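Side-chain contacts in ABC transporter substrate-binding protein (Vibrio cholerae, PDB 3LKV), which probably binds a small ligand between its two domains for uptake by an ABC transporter, and is captured here with phenylalanine and zinc ions: residues A56-I61 and A81-S86; N69-V74 and A256-K261; K134-N139 and G234-L239; A175-S180 and Q184-A189. All blocks are in the same frame, centred on the assembly; numbering follows the deposited sequence.

Contact 1: residues A56-I61 and A81-S86; sequences AIAVQI and AQALVS
Val59 and Ala83 mark the closest CA approach between segments 56-61 and 81-86, with their CA atoms only 5.2 Å apart. So short a separation illustrates how alanine lets two helices come together. The side chain of Ala83 points at the partner segment, and the nearest neighbours of its methyl across the contact belong to a peptide: Ala83 CB lies 3.4 Å from Ala58 O and 3.7 Å from Ala58 C. The methyls of the two alanines are a little farther apart, at 4.2 Å between Ala58 CB and Ala83 CB. Both helices belong to the Rossmann-like domain built on the parallel sheet that includes strands 44-50, 72-76 and 93-98. Helix 55-66 leads into strand 72-76 and helix 78-87 leads out of it, so the pair are neighbours in successive crossovers on one face of that sheet. Val59 borders the contact on its more open side. Its CG1 stands anti to the backbone N (chi1 167°), while CG2 is the branch that reaches Ala83 CB, at 4.3 Å. No hydrogen bond joins the segments. Ala62, one turn on from Ala58, extends the packing against Ala83 and Leu84.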
loop_
_atom_site.group_PDB
_atom_site.type_symbol
_atom_site.label_atom_id
_atom_site.label_comp_id
_atom_site.label_asym_id
_atom_site.label_seq_id
_atom_site.Cartn_x
_atom_site.Cartn_y
_atom_site.Cartn_z
ATOM N N ALA A 56 6.441 -2.319 24.653
ATOM C CA ALA A 56 5.472 -1.382 25.203
ATOM C C ALA A 56 4.505 -0.910 24.122
ATOM O O ALA A 56 3.294 -0.869 24.335
ATOM C CB ALA A 56 6.182 -0.196 25.837
ATOM N N ILE A 57 5.050 -0.560 22.962
ATOM C CA ILE A 57 4.229 -0.114 21.834
ATOM C C ILE A 57 3.326 -1.270 21.421
ATOM O O ILE A 57 2.170 -1.044 21.093
ATOM C CB ILE A 57 5.069 0.452 20.658
ATOM C CG1 ILE A 57 5.925 1.606 21.189
ATOM C CG2 ILE A 57 4.137 1.013 19.460
ATOM C CD1 ILE A 57 7.021 2.154 20.127
ATOM N N ALA A 58 3.833 -2.499 21.463
ATOM C CA ALA A 58 2.985 -3.646 21.195
ATOM C C ALA A 58 1.696 -3.610 22.075
ATOM O O ALA A 58 0.594 -3.871 21.589
ATOM C CB ALA A 58 3.755 -4.917 21.418
ATOM N N VAL A 59 1.843 -3.242 23.340
ATOM C CA VAL A 59 0.707 -3.187 24.243
ATOM C C VAL A 59 -0.210 -2.022 23.842
ATOM O O VAL A 59 -1.429 -2.181 23.737
ATOM C CB VAL A 59 1.193 -3.042 25.690
ATOM C CG1 VAL A 59 0.013 -2.657 26.684
ATOM C CG2 VAL A 59 1.914 -4.350 26.097
ATOM N N GLN A 60 0.373 -0.876 23.517
ATOM C CA GLN A 60 -0.456 0.253 23.113
ATOM C C GLN A 60 -1.214 0.028 21.819
ATOM O O GLN A 60 -2.326 0.483 21.664
ATOM C CB GLN A 60 0.408 1.524 23.091
ATOM C CG GLN A 60 0.638 1.917 24.565
ATOM C CD GLN A 60 1.559 3.086 24.795
ATOM O OE1 GLN A 60 2.522 3.277 24.055
ATOM N NE2 GLN A 60 1.275 3.875 25.868
ATOM N N ILE A 61 -0.587 -0.677 20.887
ATOM C CA ILE A 61 -1.222 -1.020 19.643
ATOM C C ILE A 61 -2.426 -1.923 19.926
ATOM O O ILE A 61 -3.533 -1.662 19.435
ATOM C CB ILE A 61 -0.256 -1.694 18.697
ATOM C CG1 ILE A 61 0.692 -0.654 18.115
ATOM C CG2 ILE A 61 -0.980 -2.416 17.576
ATOM C CD1 ILE A 61 1.890 -1.307 17.424
ATOM N N ALA A 81 1.430 -10.737 19.200
ATOM C CA ALA A 81 0.311 -11.654 19.458
ATOM C C ALA A 81 -0.007 -11.703 20.931
ATOM O O ALA A 81 -1.161 -11.655 21.302
ATOM C CB ALA A 81 0.569 -13.059 18.914
ATOM N N GLN A 82 1.016 -11.765 21.755
ATOM C CA GLN A 82 0.837 -11.832 23.167
ATOM C C GLN A 82 0.117 -10.616 23.684
ATOM O O GLN A 82 -0.776 -10.746 24.558
ATOM C CB GLN A 82 2.174 -11.979 23.894
ATOM C CG GLN A 82 2.792 -13.395 23.771
ATOM C CD GLN A 82 4.123 -13.470 24.518
ATOM O OE1 GLN A 82 4.965 -12.625 24.325
ATOM N NE2 GLN A 82 4.324 -14.502 25.315
ATOM N N ALA A 83 0.471 -9.435 23.174
ATOM C CA ALA A 83 -0.234 -8.222 23.626
ATOM C C ALA A 83 -1.700 -8.233 23.218
ATOM O O ALA A 83 -2.578 -7.696 23.928
ATOM C CB ALA A 83 0.460 -6.967 23.070
ATOM N N LEU A 84 -2.001 -8.829 22.061
ATOM C CA LEU A 84 -3.401 -8.899 21.629
ATOM C C LEU A 84 -4.221 -9.805 22.563
ATOM O O LEU A 84 -5.357 -9.467 22.955
ATOM C CB LEU A 84 -3.490 -9.384 20.203
ATOM C CG LEU A 84 -2.987 -8.470 19.051
ATOM C CD1 LEU A 84 -3.122 -9.203 17.786
ATOM C CD2 LEU A 84 -3.706 -7.132 18.994
ATOM N N VAL A 85 -3.661 -10.951 22.921
ATOM C CA VAL A 85 -4.331 -11.918 23.798
ATOM C C VAL A 85 -4.632 -11.318 25.167
ATOM O O VAL A 85 -5.689 -11.596 25.788
ATOM C CB VAL A 85 -3.532 -13.237 23.908
ATOM C CG1 VAL A 85 -4.082 -14.126 25.101
ATOM C CG2 VAL A 85 -3.614 -13.944 22.581
ATOM N N SER A 86 -3.748 -10.434 25.606
ATOM C CA SER A 86 -3.985 -9.705 26.846
ATOM C C SER A 86 -5.124 -8.647 26.717
ATOM O O SER A 86 -5.939 -8.439 27.627
ATOM C CB SER A 86 -2.649 -9.138 27.329
ATOM O OG SER A 86 -2.950 -8.199 28.326
#

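Contact 2: residues N69-V74 and A256-K261; sequences NPDVLV and AILEGK
Asp71 brings the one flat group to this meeting with Leu258, yet neither face of its carboxylate carries the contact: the touch is made lower down, where Leu258 CD2 comes to 3.5 Å from Asp71 CB. The carboxylate lies farther along, and its OD2 is held by the backbone N of Lys10 on the neighbouring strand. The CB methylene and the carboxylate serve different partners. Next along the chain, Val72 aims at the helix. With CG1 anti to the backbone N (chi1 -178°), it presents CG2 to two side chains at once: Ile257 CG2 at 3.7 Å from Val72 CG2, and Leu258 CD2 at 3.9 Å from the same methyl. Both approach Val72 at a slant, so the branched groups cross instead of running alongside. Val94, on the next strand, touches both Val72 and Ile257 and continues the apolar layer. Just beyond, the helix is closed by a Schellman motif in which Lys261 N bonds to Ala256 O and Gly260 N to Ile257 O, Gly260 taking the positive phi. Such packing of a helix over parallel strands is typical of a three-layer alpha/beta/alpha sandwich, with helix 243-258 on the face of the sheet remote from helix 55-66.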
loop_
_atom_site.group_PDB
_atom_site.type_symbol
_atom_site.label_atom_id
_atom_site.label_comp_id
_atom_site.label_asym_id
_atom_site.label_seq_id
_atom_site.Cartn_x
_atom_site.Cartn_y
_atom_site.Cartn_z
ATOM N N ASN A 69 -12.929 -1.810 17.583
ATOM C CA ASN A 69 -13.807 -2.907 17.189
ATOM C C ASN A 69 -13.594 -3.503 15.768
ATOM O O ASN A 69 -14.441 -3.425 14.900
ATOM C CB ASN A 69 -15.235 -2.454 17.408
ATOM C CG ASN A 69 -15.402 -1.795 18.793
ATOM O OD1 ASN A 69 -15.067 -2.391 19.823
ATOM N ND2 ASN A 69 -15.826 -0.534 18.806
ATOM N N PRO A 70 -12.422 -4.064 15.519
ATOM C CA PRO A 70 -12.236 -4.723 14.234
ATOM C C PRO A 70 -12.931 -6.078 14.266
ATOM O O PRO A 70 -13.195 -6.587 15.339
ATOM C CB PRO A 70 -10.730 -4.905 14.150
ATOM C CG PRO A 70 -10.329 -5.112 15.622
ATOM C CD PRO A 70 -11.269 -4.214 16.402
ATOM N N ASP A 71 -13.183 -6.664 13.108
ATOM C CA ASP A 71 -13.784 -8.007 13.019
ATOM C C ASP A 71 -12.739 -9.053 13.393
ATOM O O ASP A 71 -13.055 -10.093 14.011
ATOM C CB ASP A 71 -14.320 -8.252 11.615
ATOM C CG ASP A 71 -15.418 -7.239 11.205
ATOM O OD1 ASP A 71 -16.494 -7.289 11.815
ATOM O OD2 ASP A 71 -15.244 -6.370 10.298
ATOM N N VAL A 72 -11.489 -8.827 12.996
ATOM C CA VAL A 72 -10.447 -9.799 13.272
ATOM C C VAL A 72 -9.143 -9.079 13.544
ATOM O O VAL A 72 -8.807 -8.094 12.856
ATOM C CB VAL A 72 -10.215 -10.828 12.079
ATOM C CG1 VAL A 72 -9.142 -11.828 12.459
ATOM C CG2 VAL A 72 -11.514 -11.565 11.743
ATOM N N LEU A 73 -8.441 -9.553 14.560
ATOM C CA LEU A 73 -7.124 -9.022 14.896
ATOM C C LEU A 73 -6.082 -10.036 14.446
ATOM O O LEU A 73 -6.299 -11.234 14.611
ATOM C CB LEU A 73 -6.999 -8.779 16.383
ATOM C CG LEU A 73 -7.847 -7.681 16.993
ATOM C CD1 LEU A 73 -8.108 -8.032 18.489
ATOM C CD2 LEU A 73 -7.120 -6.339 16.856
ATOM N N VAL A 74 -5.005 -9.568 13.834
ATOM C CA VAL A 74 -3.957 -10.453 13.352
ATOM C C VAL A 74 -2.668 -10.055 14.063
ATOM O O VAL A 74 -2.272 -8.856 14.040
ATOM C CB VAL A 74 -3.758 -10.359 11.820
ATOM C CG1 VAL A 74 -2.537 -11.186 11.416
ATOM C CG2 VAL A 74 -5.026 -10.846 11.065
ATOM N N ALA A 256 -12.308 -17.455 7.114
ATOM C CA ALA A 256 -13.230 -18.401 7.741
ATOM C C ALA A 256 -13.869 -17.708 8.939
ATOM O O ALA A 256 -15.063 -17.818 9.162
ATOM C CB ALA A 256 -12.494 -19.714 8.143
ATOM N N ILE A 257 -13.107 -16.915 9.666
ATOM C CA ILE A 257 -13.674 -16.258 10.848
ATOM C C ILE A 257 -14.701 -15.211 10.434
ATOM O O ILE A 257 -15.774 -15.066 11.033
ATOM C CB ILE A 257 -12.552 -15.649 11.729
ATOM C CG1 ILE A 257 -11.771 -16.807 12.356
ATOM C CG2 ILE A 257 -13.098 -14.679 12.801
ATOM C CD1 ILE A 257 -10.451 -16.474 13.042
ATOM N N LEU A 258 -14.364 -14.464 9.406
ATOM C CA LEU A 258 -15.249 -13.406 8.926
ATOM C C LEU A 258 -16.590 -13.999 8.496
ATOM O O LEU A 258 -17.591 -13.349 8.586
ATOM C CB LEU A 258 -14.593 -12.653 7.740
ATOM C CG LEU A 258 -13.468 -11.658 8.118
ATOM C CD1 LEU A 258 -12.805 -11.144 6.893
ATOM C CD2 LEU A 258 -13.992 -10.487 8.952
ATOM N N GLU A 259 -16.579 -15.232 8.048
ATOM C CA GLU A 259 -17.754 -15.924 7.617
ATOM C C GLU A 259 -18.474 -16.655 8.736
ATOM O O GLU A 259 -19.360 -17.441 8.488
ATOM C CB GLU A 259 -17.369 -16.905 6.478
ATOM C CG GLU A 259 -17.147 -16.115 5.189
ATOM C CD GLU A 259 -16.166 -16.747 4.199
ATOM O OE1 GLU A 259 -16.007 -18.017 4.217
ATOM O OE2 GLU A 259 -15.581 -15.923 3.408
ATOM N N GLY A 260 -18.115 -16.369 9.970
ATOM C CA GLY A 260 -18.835 -16.882 11.085
ATOM C C GLY A 260 -18.243 -18.094 11.781
ATOM O O GLY A 260 -18.915 -18.656 12.619
ATOM N N LYS A 261 -17.012 -18.510 11.464
ATOM C CA LYS A 261 -16.392 -19.557 12.253
ATOM C C LYS A 261 -15.896 -19.005 13.560
ATOM O O LYS A 261 -15.422 -17.868 13.585
ATOM C CB LYS A 261 -15.235 -20.222 11.517
ATOM C CG LYS A 261 -15.703 -21.238 10.451
ATOM C CD LYS A 261 -16.285 -22.515 11.049
ATOM C CE LYS A 261 -15.153 -23.464 11.650
ATOM N NZ LYS A 261 -15.658 -24.633 12.476
#

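Contact 3: residues K134-N139 and G234-L239; sequences KEILPN and GAIASL
Ile136 and Ala237 form the tight part of this contact, which shows how a long side chain helps to close a wide backbone gap. The CA atoms of the two residues are 8.8 Å apart, and Ile136, in the last turn of helix 126-136, covers a little under half of that distance. Its CG1 lies beside the backbone N and the chain then runs on extended (chi2 164°), bringing Ile136 CD1 to 3.7 Å from Ala237 CB. A second, slacker touch is made by the other branch, where Ile136 CG2 meets Ile236 CD1 at 4.2 Å, the two isoleucines lying alongside one another and pointing opposite ways. Ile236 holds CG1 between its backbone N and carbonyl carbon (chi1 65°), which directs CD1 toward Ile136 CG2. It sits just before strand 237-240 with a local backbone turn, which is why two consecutive residues, Ile236 and Ala237, both face the helix, while Ser238 turns away.

The packing thins out where the helix ends. Leu137 CD1 stays 4.8 Å from Ile236 CD1, and Pro138 and Asn139 carry the chain to the surface. Polar ends on the helix look elsewhere: Glu135 forms a salt bridge with Arg297, and Lys134 NZ bonds to His168. Val294 of helix 292-297 and Ile290 also cover Ile136. With methyl groups alone meeting and no hydrogen bond between them, segments 134-139 and 234-239 are joined by apolar packing and fit of shape; a polar tie between the same helix and strand comes from His129 NE2, bonded to Leu239 O.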
loop_
_atom_site.group_PDB
_atom_site.type_symbol
_atom_site.label_atom_id
_atom_site.label_comp_id
_atom_site.label_asym_id
_atom_site.label_seq_id
_atom_site.Cartn_x
_atom_site.Cartn_y
_atom_site.Cartn_z
ATOM N N LYS A 134 26.244 -29.491 10.639
ATOM C CA LYS A 134 27.262 -30.556 10.709
ATOM C C LYS A 134 27.633 -31.115 9.324
ATOM O O LYS A 134 28.767 -31.506 9.079
ATOM C CB LYS A 134 26.799 -31.688 11.637
ATOM C CG LYS A 134 27.922 -32.693 12.108
ATOM C CD LYS A 134 27.562 -33.391 13.498
ATOM C CE LYS A 134 27.936 -34.931 13.594
ATOM N NZ LYS A 134 26.717 -35.766 14.035
ATOM N N GLU A 135 26.678 -31.112 8.413
ATOM C CA GLU A 135 26.884 -31.576 7.047
ATOM C C GLU A 135 27.720 -30.600 6.217
ATOM O O GLU A 135 28.598 -31.014 5.451
ATOM C CB GLU A 135 25.531 -31.810 6.349
ATOM C CG GLU A 135 25.643 -32.597 5.042
ATOM C CD GLU A 135 24.336 -32.637 4.220
ATOM O OE1 GLU A 135 23.248 -32.221 4.679
ATOM O OE2 GLU A 135 24.413 -33.072 3.080
ATOM N N ILE A 136 27.424 -29.322 6.360
ATOM C CA ILE A 136 28.119 -28.262 5.644
ATOM C C ILE A 136 29.505 -28.036 6.210
ATOM O O ILE A 136 30.390 -27.674 5.475
ATOM C CB ILE A 136 27.342 -26.904 5.738
ATOM C CG1 ILE A 136 26.094 -26.928 4.862
ATOM C CG2 ILE A 136 28.224 -25.711 5.341
ATOM C CD1 ILE A 136 25.114 -25.821 5.186
ATOM N N LEU A 137 29.656 -28.257 7.520
ATOM C CA LEU A 137 30.859 -27.954 8.282
ATOM C C LEU A 137 31.150 -29.141 9.183
ATOM O O LEU A 137 30.837 -29.093 10.374
ATOM C CB LEU A 137 30.650 -26.735 9.193
ATOM C CG LEU A 137 30.415 -25.369 8.562
ATOM C CD1 LEU A 137 29.865 -24.404 9.591
ATOM C CD2 LEU A 137 31.738 -24.858 7.981
ATOM N N PRO A 138 31.788 -30.198 8.640
ATOM C CA PRO A 138 31.868 -31.471 9.376
ATOM C C PRO A 138 32.741 -31.431 10.616
ATOM O O PRO A 138 32.635 -32.307 11.454
ATOM C CB PRO A 138 32.430 -32.476 8.342
ATOM C CG PRO A 138 32.356 -31.742 6.978
ATOM C CD PRO A 138 32.480 -30.257 7.342
ATOM N N ASN A 139 33.592 -30.431 10.742
ATOM C CA ASN A 139 34.441 -30.296 11.937
ATOM C C ASN A 139 33.900 -29.337 13.001
ATOM O O ASN A 139 34.643 -28.945 13.896
ATOM C CB ASN A 139 35.841 -29.846 11.528
ATOM C CG ASN A 139 36.565 -30.892 10.691
ATOM O OD1 ASN A 139 36.941 -30.629 9.559
ATOM N ND2 ASN A 139 36.721 -32.086 11.236
ATOM N N GLY A 234 23.980 -12.420 3.889
ATOM C CA GLY A 234 25.339 -12.970 4.077
ATOM C C GLY A 234 25.559 -14.201 4.943
ATOM O O GLY A 234 26.683 -14.641 5.093
ATOM N N ALA A 235 24.507 -14.776 5.509
ATOM C CA ALA A 235 24.610 -16.124 6.048
ATOM C C ALA A 235 25.070 -17.042 4.902
ATOM O O ALA A 235 24.692 -16.849 3.761
ATOM C CB ALA A 235 23.257 -16.599 6.601
ATOM N N ILE A 236 25.864 -18.048 5.195
ATOM C CA ILE A 236 26.276 -18.977 4.128
ATOM C C ILE A 236 25.183 -19.924 3.608
ATOM O O ILE A 236 25.197 -20.332 2.449
ATOM C CB ILE A 236 27.509 -19.773 4.534
ATOM C CG1 ILE A 236 27.239 -20.695 5.712
ATOM C CG2 ILE A 236 28.627 -18.805 4.843
ATOM C CD1 ILE A 236 28.449 -21.581 6.036
ATOM N N ALA A 237 24.217 -20.236 4.454
ATOM C CA ALA A 237 23.197 -21.169 4.105
ATOM C C ALA A 237 22.014 -20.883 4.994
ATOM O O ALA A 237 22.176 -20.301 6.082
ATOM C CB ALA A 237 23.682 -22.565 4.328
ATOM N N SER A 238 20.836 -21.325 4.578
ATOM C CA SER A 238 19.662 -21.253 5.444
ATOM C C SER A 238 18.673 -22.321 5.114
ATOM O O SER A 238 18.649 -22.827 3.982
ATOM C CB SER A 238 18.999 -19.887 5.308
ATOM O OG SER A 238 18.539 -19.702 3.979
ATOM N N LEU A 239 17.818 -22.655 6.073
ATOM C CA LEU A 239 16.739 -23.603 5.799
ATOM C C LEU A 239 15.431 -23.081 6.391
ATOM O O LEU A 239 14.961 -23.549 7.430
ATOM C CB LEU A 239 17.098 -24.999 6.328
ATOM C CG LEU A 239 16.127 -26.123 6.007
ATOM C CD1 LEU A 239 16.139 -26.364 4.493
ATOM C CD2 LEU A 239 16.466 -27.403 6.788
#

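Contact 4: residues A175-S180 and Q184-A189; sequences ATALKS and QSATQA
Ala186 is the centre of this contact, its methyl buried against the end of strand 171-176 and the first residue after it, where Ala175 and Ala177 lie. The two alanines of segment 175-180 are on the same side of the chain, with Thr176 between them directing its side chain away, consistent with the extended backbone of 175-177. Ala175 CB is 4.1 Å from Ala186 CB, and the same distance separates Ala175 CB from Ala186 O. Ala177 CB stands looser, at 4.4 Å from Ala186 CB. Although the side chain of Thr176 faces outward, its backbone takes part: Thr176 O comes to 3.8 Å from Ala186 CB. Small residues allow the close approach, and Ala175 CA and Ala186 CA are 5.7 Å apart. Where the connection between them opens, a water bridges the two backbones, giving a hydrogen bond to Ser180 O and accepting one from Gln184 N, each 2.8 Å long. Val146 of strand 142-147 also touches Ala177 and Ala186, which places the helix over the adjoining strand as well. This is the turn and first half of a beta-alpha-beta crossover, in which strand 171-176, at the sheet edge, passes through helix 183-191 to strand 196-199.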
loop_
_atom_site.group_PDB
_atom_site.type_symbol
_atom_site.label_atom_id
_atom_site.label_comp_id
_atom_site.label_asym_id
_atom_site.label_seq_id
_atom_site.Cartn_x
_atom_site.Cartn_y
_atom_site.Cartn_z
ATOM N N ALA A 175 24.970 -15.882 23.971
ATOM C CA ALA A 175 24.945 -14.550 24.525
ATOM C C ALA A 175 23.555 -13.947 24.315
ATOM O O ALA A 175 22.882 -14.252 23.324
ATOM C CB ALA A 175 25.982 -13.726 23.899
ATOM N N THR A 176 23.112 -13.099 25.230
ATOM C CA THR A 176 21.810 -12.503 25.063
ATOM C C THR A 176 21.937 -11.088 24.585
ATOM O O THR A 176 22.949 -10.460 24.791
ATOM C CB THR A 176 20.952 -12.562 26.333
ATOM O OG1 THR A 176 21.639 -11.939 27.407
ATOM C CG2 THR A 176 20.650 -14.009 26.651
ATOM N N ALA A 177 20.887 -10.626 23.915
ATOM C CA ALA A 177 20.777 -9.268 23.437
ATOM C C ALA A 177 19.358 -8.832 23.753
ATOM O O ALA A 177 18.409 -9.436 23.281
ATOM C CB ALA A 177 21.033 -9.234 21.919
ATOM N N LEU A 178 19.216 -7.816 24.584
ATOM C CA LEU A 178 17.905 -7.364 25.018
ATOM C C LEU A 178 17.206 -6.474 23.995
ATOM O O LEU A 178 16.013 -6.249 24.082
ATOM C CB LEU A 178 18.026 -6.590 26.346
ATOM C CG LEU A 178 18.718 -7.399 27.474
ATOM C CD1 LEU A 178 18.815 -6.557 28.757
ATOM C CD2 LEU A 178 17.980 -8.739 27.729
ATOM N N LYS A 179 17.957 -5.896 23.085
ATOM C CA LYS A 179 17.383 -5.091 22.045
ATOM C C LYS A 179 18.328 -5.162 20.860
ATOM O O LYS A 179 19.474 -5.615 20.998
ATOM C CB LYS A 179 17.187 -3.655 22.527
ATOM C CG LYS A 179 18.410 -3.073 23.064
ATOM C CD LYS A 179 18.122 -1.721 23.728
ATOM C CE LYS A 179 19.463 -1.039 24.078
ATOM N NZ LYS A 179 20.360 -1.938 24.904
ATOM N N SER A 180 17.831 -4.769 19.694
ATOM C CA SER A 180 18.559 -5.049 18.489
ATOM C C SER A 180 19.884 -4.356 18.393
ATOM O O SER A 180 20.752 -4.866 17.761
ATOM C CB SER A 180 17.712 -4.842 17.234
ATOM O OG SER A 180 17.085 -3.608 17.214
ATOM N N GLN A 184 25.004 -6.853 17.683
ATOM C CA GLN A 184 26.358 -6.890 17.116
ATOM C C GLN A 184 27.445 -7.144 18.203
ATOM O O GLN A 184 28.312 -8.014 18.052
ATOM C CB GLN A 184 26.626 -5.629 16.287
ATOM C CG GLN A 184 28.016 -5.601 15.674
ATOM C CD GLN A 184 28.231 -4.454 14.659
ATOM O OE1 GLN A 184 27.315 -3.856 14.177
ATOM N NE2 GLN A 184 29.451 -4.184 14.354
ATOM N N SER A 185 27.360 -6.427 19.312
ATOM C CA SER A 185 28.260 -6.680 20.439
ATOM C C SER A 185 28.164 -8.121 20.965
ATOM O O SER A 185 29.172 -8.708 21.286
ATOM C CB SER A 185 27.911 -5.801 21.628
ATOM O OG SER A 185 28.067 -4.489 21.281
ATOM N N ALA A 186 26.951 -8.616 21.154
ATOM C CA ALA A 186 26.750 -9.999 21.566
ATOM C C ALA A 186 27.410 -10.968 20.572
ATOM O O ALA A 186 28.105 -11.872 20.985
ATOM C CB ALA A 186 25.240 -10.321 21.702
ATOM N N THR A 187 27.200 -10.779 19.280
ATOM C CA THR A 187 27.853 -11.613 18.279
ATOM C C THR A 187 29.393 -11.556 18.414
ATOM O O THR A 187 30.077 -12.580 18.426
ATOM C CB THR A 187 27.476 -11.175 16.897
ATOM O OG1 THR A 187 26.046 -11.162 16.811
ATOM C CG2 THR A 187 28.080 -12.119 15.806
ATOM N N GLN A 188 29.912 -10.342 18.526
ATOM C CA GLN A 188 31.342 -10.139 18.713
ATOM C C GLN A 188 31.854 -10.876 19.934
ATOM O O GLN A 188 32.904 -11.482 19.880
ATOM C CB GLN A 188 31.636 -8.661 18.864
ATOM C CG GLN A 188 33.079 -8.366 18.947
ATOM C CD GLN A 188 33.322 -6.946 19.370
ATOM O OE1 GLN A 188 32.830 -6.504 20.417
ATOM N NE2 GLN A 188 34.066 -6.215 18.566
ATOM N N ALA A 189 31.118 -10.819 21.034
ATOM C CA ALA A 189 31.544 -11.513 22.239
ATOM C C ALA A 189 31.721 -13.020 22.028
ATOM O O ALA A 189 32.440 -13.668 22.801
ATOM C CB ALA A 189 30.556 -11.263 23.410
HETATM O O HOH W 1 23.421 -4.709 16.858
#

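From the N terminus, contact 1 closes an excursion from helix 55-66 through strand 72-76 to helix 78-87. Contact 2 starts on that intervening strand and ends near residue 258, so the two cross; they also touch, Leu84 CD1 lying 3.8 Å from Val74 C. The long loop shut by contact 2 takes in all but the last strand, 275-278, of the second domain's sheet, and within it contact 3 ties helix 126-136 to strand 237-240. Contact 4 falls inside contact 3 and closes a local strand-to-helix turn on the same sheet. Contacts 2 and 3, centres about 42 Å apart, belong to different sheets and domains, connected when strand 237-240 is followed by helix 243-258.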